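Side-chain contacts in Rd1NTF2_05_I64F_A80G_T94P_D101K_L106W (Synthetic construct, PDB 6W3F), which is a computationally designed protein with an NTF2-like fold, probably made to explore pockets of diverse shape: residues 4-9 / 75-80; 12-17 / 96-101; 41-46 / 50-55; 70-75 / 105-110. All coordinates share one frame; numbering follows the deposited sequence.

How the contacts relate
The four contacts illustrate how an NTF2-like fold is built from a curved mixed sheet with helices packed against it. Contacts 1 and 2 share helix 6-20, and their centres lie about 9 Å apart; their strand segments are neighbours, joined by probable backbone hydrogen bonds such as Met-98 N to Met-79 O (2.9 Å). Contact 4, its centre about 6 Å from that of contact 1, shares Gly-75 with it. Contact 3 stands apart, its centre about 14 Å from that of contact 2, and packs helix 46-56 on an outermost strand, 41-44. In NTF2-like folds the curved sheet and its helices enclose a pocket, to whose walls contacts 1 and 2 probably contribute.

Contact 1: 4-9 / 75-80; sequences NDTARK and GRLRMQ
Ala-7 CB and Met-79 CE meet at 3.8 Å, which brings the first turn of helix 6-20 down onto strand 76-87. The methionine reaches the helix with its terminal methyl: CG sits between the backbone N and the carbonyl carbon (chi1 60°), and a further bend at chi3 turns CE toward Ala-7. Beside this pair, the CG2 methyl of Thr-6 lies 3.8 Å from Leu-77 CD1, the two side chains sliding past each other. With CG2 anti to the backbone N, that methyl faces Leu-77, while OG1 is hydrogen-bonded to Glu-3 O. Such helix-on-sheet packing belongs to the NTF2-like fold, in which the N-terminal helix rests on the curved sheet; farther along the same helix, Ile-10 touches Leu-77 and Ile-11 touches Met-79. Ala-7, Leu-77 and Met-79 are buried, whereas Arg-8 is exposed on the outer side of the helix, its bond from CA to CB leading away from the strand. It grips the carboxylate three residues earlier side-on, Arg-8 NE to Asp-5 OD1 at 2.6 Å and NH2 to OD2 at 3.0 Å. Both oxygens use their syn lone pairs, and this two-point grip holds guanidinium and carboxylate nearly coplanar, edge to edge.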
loop_
_atom_site.group_PDB
_atom_site.type_symbol
_atom_site.label_atom_id
_atom_site.label_comp_id
_atom_site.label_asym_id
_atom_site.label_seq_id
_atom_site.Cartn_x
_atom_site.Cartn_y
_atom_site.Cartn_z
ATOM N N ASN A 4 15.377 10.897 4.111
ATOM C CA ASN A 4 15.650 9.635 3.440
ATOM C C ASN A 4 14.943 8.452 4.097
ATOM O O ASN A 4 14.954 7.350 3.527
ATOM C CB ASN A 4 17.166 9.410 3.391
ATOM C CG ASN A 4 17.899 10.549 2.691
ATOM O OD1 ASN A 4 17.410 11.088 1.705
ATOM N ND2 ASN A 4 19.062 10.924 3.207
ATOM N N ASP A 5 14.330 8.644 5.260
ATOM C CA ASP A 5 13.588 7.565 5.897
ATOM C C ASP A 5 12.140 7.513 5.439
ATOM O O ASP A 5 11.382 6.657 5.929
ATOM C CB ASP A 5 13.651 7.694 7.419
ATOM C CG ASP A 5 13.180 6.431 8.131
ATOM O OD1 ASP A 5 13.704 5.326 7.838
ATOM O OD2 ASP A 5 12.279 6.535 8.986
ATOM N N THR A 6 11.742 8.391 4.510
ATOM C CA THR A 6 10.338 8.480 4.120
ATOM C C THR A 6 9.809 7.116 3.688
ATOM O O THR A 6 8.802 6.627 4.207
ATOM C CB THR A 6 10.160 9.498 2.982
ATOM O OG1 THR A 6 10.613 10.785 3.402
ATOM C CG2 THR A 6 8.687 9.588 2.562
ATOM N N ALA A 7 10.504 6.473 2.746
ATOM C CA ALA A 7 9.979 5.243 2.167
ATOM C C ALA A 7 9.814 4.151 3.223
ATOM O O ALA A 7 8.736 3.562 3.353
ATOM C CB ALA A 7 10.875 4.782 1.029
ATOM N N ARG A 8 10.868 3.861 3.989
ATOM C CA ARG A 8 10.764 2.830 5.017
ATOM C C ARG A 8 9.594 3.099 5.959
ATOM O O ARG A 8 8.846 2.178 6.324
ATOM C CB ARG A 8 12.077 2.764 5.805
ATOM C CG ARG A 8 12.096 1.682 6.877
ATOM C CD ARG A 8 12.973 2.084 8.052
ATOM N NE ARG A 8 12.404 3.221 8.767
ATOM C CZ ARG A 8 11.496 3.111 9.731
ATOM N NH1 ARG A 8 11.052 1.913 10.100
ATOM N NH2 ARG A 8 11.036 4.198 10.325
ATOM N N LYS A 9 9.435 4.344 6.382
ATOM C CA LYS A 9 8.364 4.692 7.308
ATOM C C LYS A 9 6.984 4.465 6.689
ATOM O O LYS A 9 6.085 3.899 7.331
ATOM C CB LYS A 9 8.528 6.146 7.752
ATOM C CG LYS A 9 7.618 6.548 8.928
ATOM N N GLY A 75 7.080 16.137 -3.227
ATOM C CA GLY A 75 5.875 15.592 -2.637
ATOM C C GLY A 75 5.162 14.536 -3.450
ATOM O O GLY A 75 3.972 14.303 -3.233
ATOM N N ARG A 76 5.871 13.873 -4.371
ATOM C CA ARG A 76 5.335 12.802 -5.201
ATOM C C ARG A 76 6.259 11.618 -5.022
ATOM O O ARG A 76 7.470 11.744 -5.254
ATOM C CB ARG A 76 5.291 13.206 -6.680
ATOM C CG ARG A 76 4.879 12.090 -7.641
ATOM C CD ARG A 76 4.889 12.568 -9.100
ATOM N N LEU A 77 5.719 10.488 -4.597
ATOM C CA LEU A 77 6.556 9.330 -4.317
ATOM C C LEU A 77 6.031 8.121 -5.071
ATOM O O LEU A 77 4.865 7.751 -4.935
ATOM C CB LEU A 77 6.619 9.069 -2.813
ATOM C CG LEU A 77 7.620 8.009 -2.360
ATOM C CD1 LEU A 77 7.936 8.266 -0.907
ATOM C CD2 LEU A 77 7.050 6.649 -2.548
ATOM N N ARG A 78 6.910 7.476 -5.842
ATOM C CA ARG A 78 6.574 6.229 -6.514
ATOM C C ARG A 78 7.521 5.135 -6.026
ATOM O O ARG A 78 8.729 5.365 -5.913
ATOM C CB ARG A 78 6.662 6.409 -8.030
ATOM C CG ARG A 78 6.498 5.127 -8.836
ATOM C CD ARG A 78 6.407 5.435 -10.334
ATOM N NE ARG A 78 5.288 6.339 -10.591
ATOM C CZ ARG A 78 5.041 6.943 -11.748
ATOM N NH1 ARG A 78 5.836 6.749 -12.795
ATOM N NH2 ARG A 78 3.991 7.753 -11.847
ATOM N N MET A 79 6.970 3.974 -5.691
ATOM C CA MET A 79 7.801 2.841 -5.306
ATOM C C MET A 79 7.266 1.567 -5.945
ATOM O O MET A 79 6.075 1.414 -6.174
ATOM C CB MET A 79 7.913 2.696 -3.788
ATOM C CG MET A 79 6.609 2.489 -3.071
ATOM S SD MET A 79 6.755 2.246 -1.275
ATOM C CE MET A 79 7.821 3.637 -0.867
ATOM N N GLN A 80 8.192 0.672 -6.277
ATOM C CA GLN A 80 7.929 -0.573 -6.978
ATOM C C GLN A 80 8.690 -1.638 -6.200
ATOM O O GLN A 80 9.839 -1.414 -5.788
ATOM C CB GLN A 80 8.397 -0.502 -8.440
ATOM C CG GLN A 80 7.716 -1.463 -9.424
ATOM C CD GLN A 80 8.007 -2.942 -9.167
ATOM O OE1 GLN A 80 9.024 -3.305 -8.560
ATOM N NE2 GLN A 80 7.104 -3.805 -9.631
#

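Contact 2: 12-17 / 96-101; sequences KTLLDI and LEMVFR
While Leu-14 dips toward Met-98 and Phe-100 in the core, the same stretch of helix 6-20 carries its shortest polar bond on another side: Lys-12 NZ binds Asp-16 OD2 at 2.7 Å, a salt bridge spanning one helical turn that uses the syn lone pair of the oxygen. The buried side has no polar link across the two segments. There a single methyl, Leu-14 CD1, makes the whole contact. It lies 3.9 Å from Phe-100 CZ, approaching the ring at its edge and near its plane, and 4.0 Å from Met-98 SD, which it meets tip to tip. In the NTF2-like fold this is the place where the long N-terminal helix lies across the inner strands of the sheet, close to the centre of the chain. Leu-14 also touches Ile-109 of strand 106-114 and Leu-26 of helix 23-28, so one leucine is shared by two strands and a second helix. Phe-100 and Met-98 both hold CG anti to the carbonyl carbon (chi1 -65° and -66°), a shared turn that sends the ring and the sulfur side by side toward the helix. Met-98 then bends at chi3, and its CE joins Leu-14 CD1 at the edge of the phenyl ring.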
loop_
_atom_site.group_PDB
_atom_site.type_symbol
_atom_site.label_atom_id
_atom_site.label_comp_id
_atom_site.label_asym_id
_atom_site.label_seq_id
_atom_site.Cartn_x
_atom_site.Cartn_y
_atom_site.Cartn_z
ATOM N N LYS A 12 6.214 0.663 6.565
ATOM C CA LYS A 12 5.906 0.040 7.850
ATOM C C LYS A 12 4.538 0.486 8.375
ATOM O O LYS A 12 3.751 -0.325 8.897
ATOM C CB LYS A 12 6.999 0.361 8.873
ATOM C CG LYS A 12 6.752 -0.306 10.240
ATOM C CD LYS A 12 7.963 -0.188 11.162
ATOM C CE LYS A 12 7.823 -1.112 12.376
ATOM N NZ LYS A 12 6.516 -0.916 13.075
ATOM N N THR A 13 4.261 1.788 8.310
ATOM C CA THR A 13 2.947 2.279 8.731
ATOM C C THR A 13 1.867 1.539 7.962
ATOM O O THR A 13 0.951 0.956 8.552
ATOM C CB THR A 13 2.843 3.786 8.507
ATOM O OG1 THR A 13 3.860 4.452 9.268
ATOM C CG2 THR A 13 1.467 4.322 8.928
ATOM N N LEU A 14 2.010 1.487 6.635
ATOM C CA LEU A 14 0.991 0.845 5.812
ATOM C C LEU A 14 0.857 -0.627 6.175
ATOM O O LEU A 14 -0.255 -1.133 6.343
ATOM C CB LEU A 14 1.309 1.009 4.333
ATOM C CG LEU A 14 0.288 1.788 3.516
ATOM C CD1 LEU A 14 0.550 1.700 2.009
ATOM C CD2 LEU A 14 -1.140 1.321 3.839
ATOM N N LEU A 15 1.989 -1.334 6.307
ATOM C CA LEU A 15 1.942 -2.761 6.613
ATOM C C LEU A 15 1.299 -3.016 7.968
ATOM O O LEU A 15 0.511 -3.956 8.130
ATOM C CB LEU A 15 3.347 -3.360 6.598
ATOM C CG LEU A 15 4.033 -3.642 5.255
ATOM C CD1 LEU A 15 5.451 -4.147 5.498
ATOM C CD2 LEU A 15 3.204 -4.636 4.446
ATOM N N ASP A 16 1.648 -2.211 8.962
ATOM C CA ASP A 16 1.055 -2.373 10.282
ATOM C C ASP A 16 -0.444 -2.062 10.268
ATOM O O ASP A 16 -1.223 -2.740 10.936
ATOM C CB ASP A 16 1.799 -1.493 11.286
ATOM C CG ASP A 16 3.210 -2.000 11.571
ATOM O OD1 ASP A 16 3.539 -3.101 11.084
ATOM O OD2 ASP A 16 3.986 -1.309 12.272
ATOM N N ILE A 17 -0.878 -1.057 9.514
ATOM C CA ILE A 17 -2.314 -0.814 9.388
ATOM C C ILE A 17 -2.999 -2.035 8.781
ATOM O O ILE A 17 -3.994 -2.546 9.310
ATOM C CB ILE A 17 -2.572 0.464 8.562
ATOM C CG1 ILE A 17 -2.128 1.697 9.368
ATOM C CG2 ILE A 17 -4.038 0.550 8.159
ATOM C CD1 ILE A 17 -2.157 2.990 8.594
ATOM N N LEU A 96 4.323 -5.134 -6.797
ATOM C CA LEU A 96 3.437 -4.065 -6.329
ATOM C C LEU A 96 4.072 -2.729 -6.686
ATOM O O LEU A 96 5.276 -2.546 -6.486
ATOM C CB LEU A 96 3.200 -4.170 -4.819
ATOM C CG LEU A 96 2.489 -2.978 -4.156
ATOM C CD1 LEU A 96 1.075 -2.972 -4.685
ATOM C CD2 LEU A 96 2.522 -3.080 -2.669
ATOM N N GLU A 97 3.271 -1.818 -7.227
ATOM C CA GLU A 97 3.671 -0.442 -7.467
ATOM C C GLU A 97 2.667 0.463 -6.739
ATOM O O GLU A 97 1.461 0.209 -6.777
ATOM C CB GLU A 97 3.680 -0.098 -8.939
ATOM C CG GLU A 97 4.154 1.356 -9.185
ATOM C CD GLU A 97 4.034 1.825 -10.638
ATOM O OE1 GLU A 97 2.968 1.612 -11.269
ATOM O OE2 GLU A 97 5.010 2.429 -11.140
ATOM N N MET A 98 3.168 1.478 -6.057
ATOM C CA MET A 98 2.302 2.431 -5.352
ATOM C C MET A 98 2.798 3.841 -5.618
ATOM O O MET A 98 4.004 4.080 -5.749
ATOM C CB MET A 98 2.294 2.156 -3.857
ATOM C CG MET A 98 1.656 0.835 -3.484
ATOM S SD MET A 98 1.511 0.659 -1.719
ATOM C CE MET A 98 3.219 0.679 -1.215
ATOM N N VAL A 99 1.857 4.772 -5.736
ATOM C CA VAL A 99 2.159 6.178 -5.938
ATOM C C VAL A 99 1.516 6.950 -4.790
ATOM O O VAL A 99 0.341 6.735 -4.481
ATOM C CB VAL A 99 1.635 6.671 -7.298
ATOM C CG1 VAL A 99 1.992 8.135 -7.536
ATOM C CG2 VAL A 99 2.179 5.796 -8.417
ATOM N N PHE A 100 2.294 7.813 -4.157
ATOM C CA PHE A 100 1.882 8.592 -2.999
ATOM C C PHE A 100 1.980 10.079 -3.330
ATOM O O PHE A 100 2.820 10.512 -4.118
ATOM C CB PHE A 100 2.755 8.285 -1.751
ATOM C CG PHE A 100 2.634 6.879 -1.236
ATOM C CD1 PHE A 100 3.332 5.841 -1.849
ATOM C CD2 PHE A 100 1.864 6.594 -0.112
ATOM C CE1 PHE A 100 3.244 4.551 -1.363
ATOM C CE2 PHE A 100 1.760 5.308 0.366
ATOM C CZ PHE A 100 2.486 4.270 -0.268
ATOM N N ARG A 101 1.119 10.882 -2.709
ATOM C CA ARG A 101 1.170 12.327 -2.858
ATOM C C ARG A 101 1.066 12.938 -1.463
ATOM O O ARG A 101 0.222 12.530 -0.659
ATOM C CB ARG A 101 0.044 12.843 -3.766
ATOM C CG ARG A 101 0.169 14.305 -4.192
ATOM C CD ARG A 101 1.017 14.481 -5.452
#

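Contact 3: 41-46 / 50-55; sequences KTVHGR and AKFLAH
Lys-41 and Phe-52 both hold CG anti to the backbone N, with chi1 -178° in the lysine and 174° in the phenylalanine, and this sends the two side chains into the gap between strand and helix, where they cross obliquely. The methylene CD of Lys-41 comes 3.5 Å from Phe-52 CZ, and its CE lies 3.6 Å from CE1 of the same ring. The contact is mainly aliphatic on aromatic: Lys-41 NZ stays 5.6 Å from the centroid of the Phe-52 ring, at most a weak cation-pi attraction. Val-43 contributes CG2 over a ring face, 4.2 Å from the centroid of Phe-52, a CH-pi contact closest to CD2. Cut back to an alanine, the Phe-52 position would probably leave a gap between strand and helix, with Val-43 CG2 and the lysine methylenes stripped of the surface they pack on. Phe-52 further touches Val-38 of the neighbouring strand. At the start of helix 46-56, Ala-50 N gives a nearly straight hydrogen bond to Arg-46 O (3.0 Å). Gly-45 is the N-cap; at its backbone angles a side chain would jam against the preceding carbonyl. Helix 46-56 thus packs back on edge strand 41-44 of the mixed sheet of the NTF2-like fold.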
loop_
_atom_site.group_PDB
_atom_site.type_symbol
_atom_site.label_atom_id
_atom_site.label_comp_id
_atom_site.label_asym_id
_atom_site.label_seq_id
_atom_site.Cartn_x
_atom_site.Cartn_y
_atom_site.Cartn_z
ATOM N N LYS A 41 -8.968 -6.786 -11.445
ATOM C CA LYS A 41 -9.997 -5.994 -10.801
ATOM C C LYS A 41 -9.504 -4.582 -10.518
ATOM O O LYS A 41 -8.346 -4.374 -10.132
ATOM C CB LYS A 41 -10.442 -6.663 -9.503
ATOM C CG LYS A 41 -11.543 -5.922 -8.800
ATOM C CD LYS A 41 -12.043 -6.703 -7.598
ATOM C CE LYS A 41 -13.277 -6.045 -7.007
ATOM N NZ LYS A 41 -14.331 -5.862 -8.040
ATOM N N THR A 42 -10.396 -3.610 -10.712
ATOM C CA THR A 42 -10.074 -2.212 -10.487
ATOM C C THR A 42 -11.124 -1.581 -9.584
ATOM O O THR A 42 -12.325 -1.672 -9.856
ATOM C CB THR A 42 -9.980 -1.436 -11.804
ATOM O OG1 THR A 42 -8.855 -1.912 -12.558
ATOM C CG2 THR A 42 -9.819 0.046 -11.519
ATOM N N VAL A 43 -10.657 -0.922 -8.530
ATOM C CA VAL A 43 -11.495 -0.339 -7.488
ATOM C C VAL A 43 -11.193 1.153 -7.447
ATOM O O VAL A 43 -10.023 1.548 -7.428
ATOM C CB VAL A 43 -11.209 -1.006 -6.129
ATOM C CG1 VAL A 43 -11.998 -0.366 -5.024
ATOM C CG2 VAL A 43 -11.475 -2.542 -6.208
ATOM N N HIS A 44 -12.240 1.980 -7.426
ATOM C CA HIS A 44 -12.077 3.426 -7.398
ATOM C C HIS A 44 -12.626 3.996 -6.102
ATOM O O HIS A 44 -13.681 3.560 -5.634
ATOM C CB HIS A 44 -12.795 4.104 -8.562
ATOM C CG HIS A 44 -12.087 3.952 -9.864
ATOM N ND1 HIS A 44 -11.139 4.848 -10.297
ATOM C CD2 HIS A 44 -12.182 3.007 -10.828
ATOM C CE1 HIS A 44 -10.690 4.472 -11.480
ATOM N NE2 HIS A 44 -11.305 3.356 -11.824
ATOM N N GLY A 45 -11.894 4.916 -5.509
ATOM C CA GLY A 45 -12.419 5.631 -4.340
ATOM C C GLY A 45 -11.900 5.029 -3.036
ATOM O O GLY A 45 -11.758 3.821 -2.851
ATOM N N ARG A 46 -11.724 5.925 -2.067
ATOM C CA ARG A 46 -11.181 5.591 -0.758
ATOM C C ARG A 46 -12.036 4.550 -0.046
ATOM O O ARG A 46 -11.521 3.547 0.451
ATOM C CB ARG A 46 -11.077 6.890 0.054
ATOM C CG ARG A 46 -10.464 6.775 1.401
ATOM C CD ARG A 46 -11.271 7.561 2.425
ATOM N NE ARG A 46 -11.456 8.983 2.133
ATOM C CZ ARG A 46 -10.584 9.937 2.448
ATOM N NH1 ARG A 46 -9.431 9.621 3.032
ATOM N NH2 ARG A 46 -10.855 11.208 2.174
ATOM N N ALA A 50 -10.389 0.784 0.443
ATOM C CA ALA A 50 -10.036 0.350 1.791
ATOM C C ALA A 50 -10.779 -0.925 2.164
ATOM O O ALA A 50 -10.174 -1.903 2.610
ATOM C CB ALA A 50 -10.354 1.457 2.798
ATOM N N LYS A 51 -12.103 -0.926 2.007
ATOM C CA LYS A 51 -12.872 -2.139 2.249
ATOM C C LYS A 51 -12.277 -3.317 1.488
ATOM O O LYS A 51 -12.035 -4.379 2.060
ATOM C CB LYS A 51 -14.330 -1.924 1.843
ATOM C CG LYS A 51 -15.234 -3.133 2.071
ATOM C CD LYS A 51 -16.607 -2.896 1.461
ATOM N N PHE A 52 -12.046 -3.146 0.188
ATOM C CA PHE A 52 -11.633 -4.276 -0.628
ATOM C C PHE A 52 -10.270 -4.780 -0.189
ATOM O O PHE A 52 -10.088 -5.981 0.030
ATOM C CB PHE A 52 -11.619 -3.876 -2.102
ATOM C CG PHE A 52 -11.079 -4.929 -2.999
ATOM C CD1 PHE A 52 -11.812 -6.073 -3.282
ATOM C CD2 PHE A 52 -9.835 -4.774 -3.567
ATOM C CE1 PHE A 52 -11.299 -7.050 -4.113
ATOM C CE2 PHE A 52 -9.314 -5.751 -4.392
ATOM C CZ PHE A 52 -10.048 -6.886 -4.669
ATOM N N LEU A 53 -9.306 -3.868 -0.016
ATOM C CA LEU A 53 -7.975 -4.273 0.421
ATOM C C LEU A 53 -7.999 -4.901 1.811
ATOM O O LEU A 53 -7.383 -5.945 2.043
ATOM C CB LEU A 53 -7.029 -3.077 0.392
ATOM C CG LEU A 53 -6.702 -2.608 -1.025
ATOM C CD1 LEU A 53 -5.694 -1.460 -1.002
ATOM C CD2 LEU A 53 -6.174 -3.752 -1.882
ATOM N N ALA A 54 -8.693 -4.273 2.756
ATOM C CA ALA A 54 -8.709 -4.794 4.117
ATOM C C ALA A 54 -9.217 -6.226 4.159
ATOM O O ALA A 54 -8.722 -7.047 4.940
ATOM C CB ALA A 54 -9.590 -3.907 5.013
ATOM N N HIS A 55 -10.247 -6.538 3.367
ATOM C CA HIS A 55 -10.795 -7.893 3.376
ATOM C C HIS A 55 -9.776 -8.906 2.855
ATOM O O HIS A 55 -9.518 -9.928 3.503
ATOM C CB HIS A 55 -12.084 -7.925 2.550
ATOM C CG HIS A 55 -12.763 -9.261 2.517
ATOM N ND1 HIS A 55 -13.103 -9.888 1.336
ATOM C CD2 HIS A 55 -13.176 -10.085 3.511
ATOM C CE1 HIS A 55 -13.689 -11.042 1.602
ATOM N NE2 HIS A 55 -13.744 -11.186 2.914
#

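Contact 4: 70-75 / 105-110; sequences LHNHNG and GKWLIE
This is a surface contact at one end of the sheet, in which the indole of Trp-107, a substitution introduced into the design, reaches from strand 106-114 to the end of strand 62-73 and the turn after it. Outer carbons of its six-membered ring do the touching: Asn-72 OD1 lies 3.5 Å from Trp-107 CH2, and Gly-75 O lies 3.6 Å from Trp-107 CZ3. No hydrogen bond links the segments, and both oxygens approach the ring obliquely, the Asn-72 amide plane standing 68° from the indole. In the sheet of this NTF2-like fold, strands 90-103 and 76-87 lie between the partners, so the ring must cross them; with CG anti to the carbonyl carbon (chi1 -68°), it extends over Phe-100 and Leu-77 and under the start of helix 6-20, where it touches Thr-6 and Ile-10. Were a serine to stand here, Asn-72 OD1 and Gly-75 O would probably lose the ring they rest against, and Leu-77, Phe-100, Thr-6 and Ile-10 some of their cover. The turn joins strands 62-73 and 76-87 in a beta hairpin; Gly-75 takes a positive phi there. Asn-72 holds CG anti to the backbone N, which carries its amide toward the indole.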
loop_
_atom_site.group_PDB
_atom_site.type_symbol
_atom_site.label_atom_id
_atom_site.label_comp_id
_atom_site.label_asym_id
_atom_site.label_seq_id
_atom_site.Cartn_x
_atom_site.Cartn_y
_atom_site.Cartn_z
ATOM N N LEU A 70 12.411 3.322 -6.190
ATOM C CA LEU A 70 11.809 4.462 -5.513
ATOM C C LEU A 70 12.161 5.718 -6.293
ATOM O O LEU A 70 13.314 5.907 -6.687
ATOM C CB LEU A 70 12.350 4.591 -4.095
ATOM C CG LEU A 70 12.057 5.899 -3.364
ATOM C CD1 LEU A 70 10.568 5.973 -2.994
ATOM C CD2 LEU A 70 12.945 5.997 -2.107
ATOM N N HIS A 71 11.173 6.584 -6.486
ATOM C CA HIS A 71 11.374 7.923 -7.029
ATOM C C HIS A 71 10.556 8.841 -6.125
ATOM O O HIS A 71 9.361 8.613 -5.955
ATOM C CB HIS A 71 10.925 8.005 -8.490
ATOM C CG HIS A 71 10.891 9.399 -9.046
ATOM N ND1 HIS A 71 9.751 9.957 -9.595
ATOM C CD2 HIS A 71 11.856 10.346 -9.146
ATOM C CE1 HIS A 71 10.019 11.186 -10.015
ATOM N NE2 HIS A 71 11.286 11.455 -9.743
ATOM N N ASN A 72 11.223 9.782 -5.444
ATOM C CA ASN A 72 10.575 10.669 -4.469
ATOM C C ASN A 72 11.060 12.089 -4.717
ATOM O O ASN A 72 12.252 12.379 -4.568
ATOM C CB ASN A 72 10.880 10.262 -3.019
ATOM C CG ASN A 72 10.239 11.188 -1.984
ATOM O OD1 ASN A 72 9.249 11.843 -2.256
ATOM N ND2 ASN A 72 10.808 11.226 -0.781
ATOM N N HIS A 73 10.139 12.981 -5.054
ATOM C CA HIS A 73 10.509 14.359 -5.320
ATOM C C HIS A 73 9.268 15.236 -5.279
ATOM O O HIS A 73 8.201 14.830 -5.735
ATOM C CB HIS A 73 11.158 14.512 -6.688
ATOM C CG HIS A 73 11.472 15.931 -7.056
ATOM N ND1 HIS A 73 12.359 16.706 -6.339
ATOM C CD2 HIS A 73 11.034 16.704 -8.080
ATOM C CE1 HIS A 73 12.460 17.895 -6.913
ATOM N NE2 HIS A 73 11.678 17.913 -7.978
ATOM N N ASN A 74 9.448 16.461 -4.809
ATOM C CA ASN A 74 8.366 17.460 -4.815
ATOM C C ASN A 74 7.036 16.893 -4.320
ATOM O O ASN A 74 5.973 17.143 -4.900
ATOM C CB ASN A 74 8.216 18.052 -6.220
ATOM C CG ASN A 74 7.331 19.289 -6.251
ATOM O OD1 ASN A 74 7.733 20.366 -5.805
ATOM N ND2 ASN A 74 6.127 19.140 -6.794
ATOM N N GLY A 75 7.080 16.137 -3.227
ATOM C CA GLY A 75 5.875 15.592 -2.637
ATOM C C GLY A 75 5.162 14.536 -3.450
ATOM O O GLY A 75 3.972 14.303 -3.233
ATOM N N GLY A 105 1.745 17.673 4.849
ATOM C CA GLY A 105 2.706 16.846 5.546
ATOM C C GLY A 105 2.294 15.406 5.721
ATOM O O GLY A 105 2.858 14.713 6.566
ATOM N N LYS A 106 1.325 14.933 4.941
ATOM C CA LYS A 106 0.746 13.608 5.105
ATOM C C LYS A 106 0.701 12.919 3.754
ATOM O O LYS A 106 0.166 13.471 2.788
ATOM C CB LYS A 106 -0.663 13.691 5.696
ATOM C CG LYS A 106 -1.270 12.345 6.028
ATOM C CD LYS A 106 -2.577 12.526 6.819
ATOM C CE LYS A 106 -3.175 11.189 7.248
ATOM N NZ LYS A 106 -3.773 10.432 6.113
ATOM N N TRP A 107 1.260 11.714 3.701
ATOM C CA TRP A 107 1.305 10.956 2.467
ATOM C C TRP A 107 0.009 10.191 2.291
ATOM O O TRP A 107 -0.463 9.516 3.216
ATOM C CB TRP A 107 2.484 10.004 2.500
ATOM C CG TRP A 107 3.809 10.671 2.451
ATOM C CD1 TRP A 107 4.626 10.943 3.509
ATOM C CD2 TRP A 107 4.467 11.170 1.290
ATOM N NE1 TRP A 107 5.771 11.570 3.072
ATOM C CE2 TRP A 107 5.704 11.709 1.711
ATOM C CE3 TRP A 107 4.141 11.206 -0.069
ATOM C CZ2 TRP A 107 6.608 12.286 0.822
ATOM C CZ3 TRP A 107 5.048 11.757 -0.954
ATOM C CH2 TRP A 107 6.268 12.297 -0.501
ATOM N N LEU A 108 -0.563 10.296 1.097
ATOM C CA LEU A 108 -1.794 9.602 0.748
ATOM C C LEU A 108 -1.568 8.769 -0.505
ATOM O O LEU A 108 -0.871 9.195 -1.430
ATOM C CB LEU A 108 -2.928 10.588 0.510
ATOM C CG LEU A 108 -3.420 11.398 1.722
ATOM C CD1 LEU A 108 -4.387 12.413 1.170
ATOM C CD2 LEU A 108 -4.051 10.515 2.768
ATOM N N ILE A 109 -2.166 7.582 -0.544
ATOM C CA ILE A 109 -2.000 6.691 -1.680
ATOM C C ILE A 109 -2.895 7.163 -2.811
ATOM O O ILE A 109 -4.123 7.245 -2.640
ATOM C CB ILE A 109 -2.337 5.242 -1.313
ATOM C CG1 ILE A 109 -1.626 4.817 -0.026
ATOM C CG2 ILE A 109 -1.946 4.310 -2.454
ATOM C CD1 ILE A 109 -2.234 3.555 0.582
ATOM N N GLU A 110 -2.281 7.493 -3.955
ATOM C CA GLU A 110 -3.055 7.862 -5.135
ATOM C C GLU A 110 -3.359 6.664 -6.025
ATOM O O GLU A 110 -4.447 6.567 -6.602
ATOM C CB GLU A 110 -2.325 8.900 -5.999
ATOM C CG GLU A 110 -2.224 10.261 -5.494
ATOM C CD GLU A 110 -1.633 11.196 -6.533
ATOM O OE1 GLU A 110 -1.333 10.735 -7.661
ATOM O OE2 GLU A 110 -1.466 12.381 -6.223
#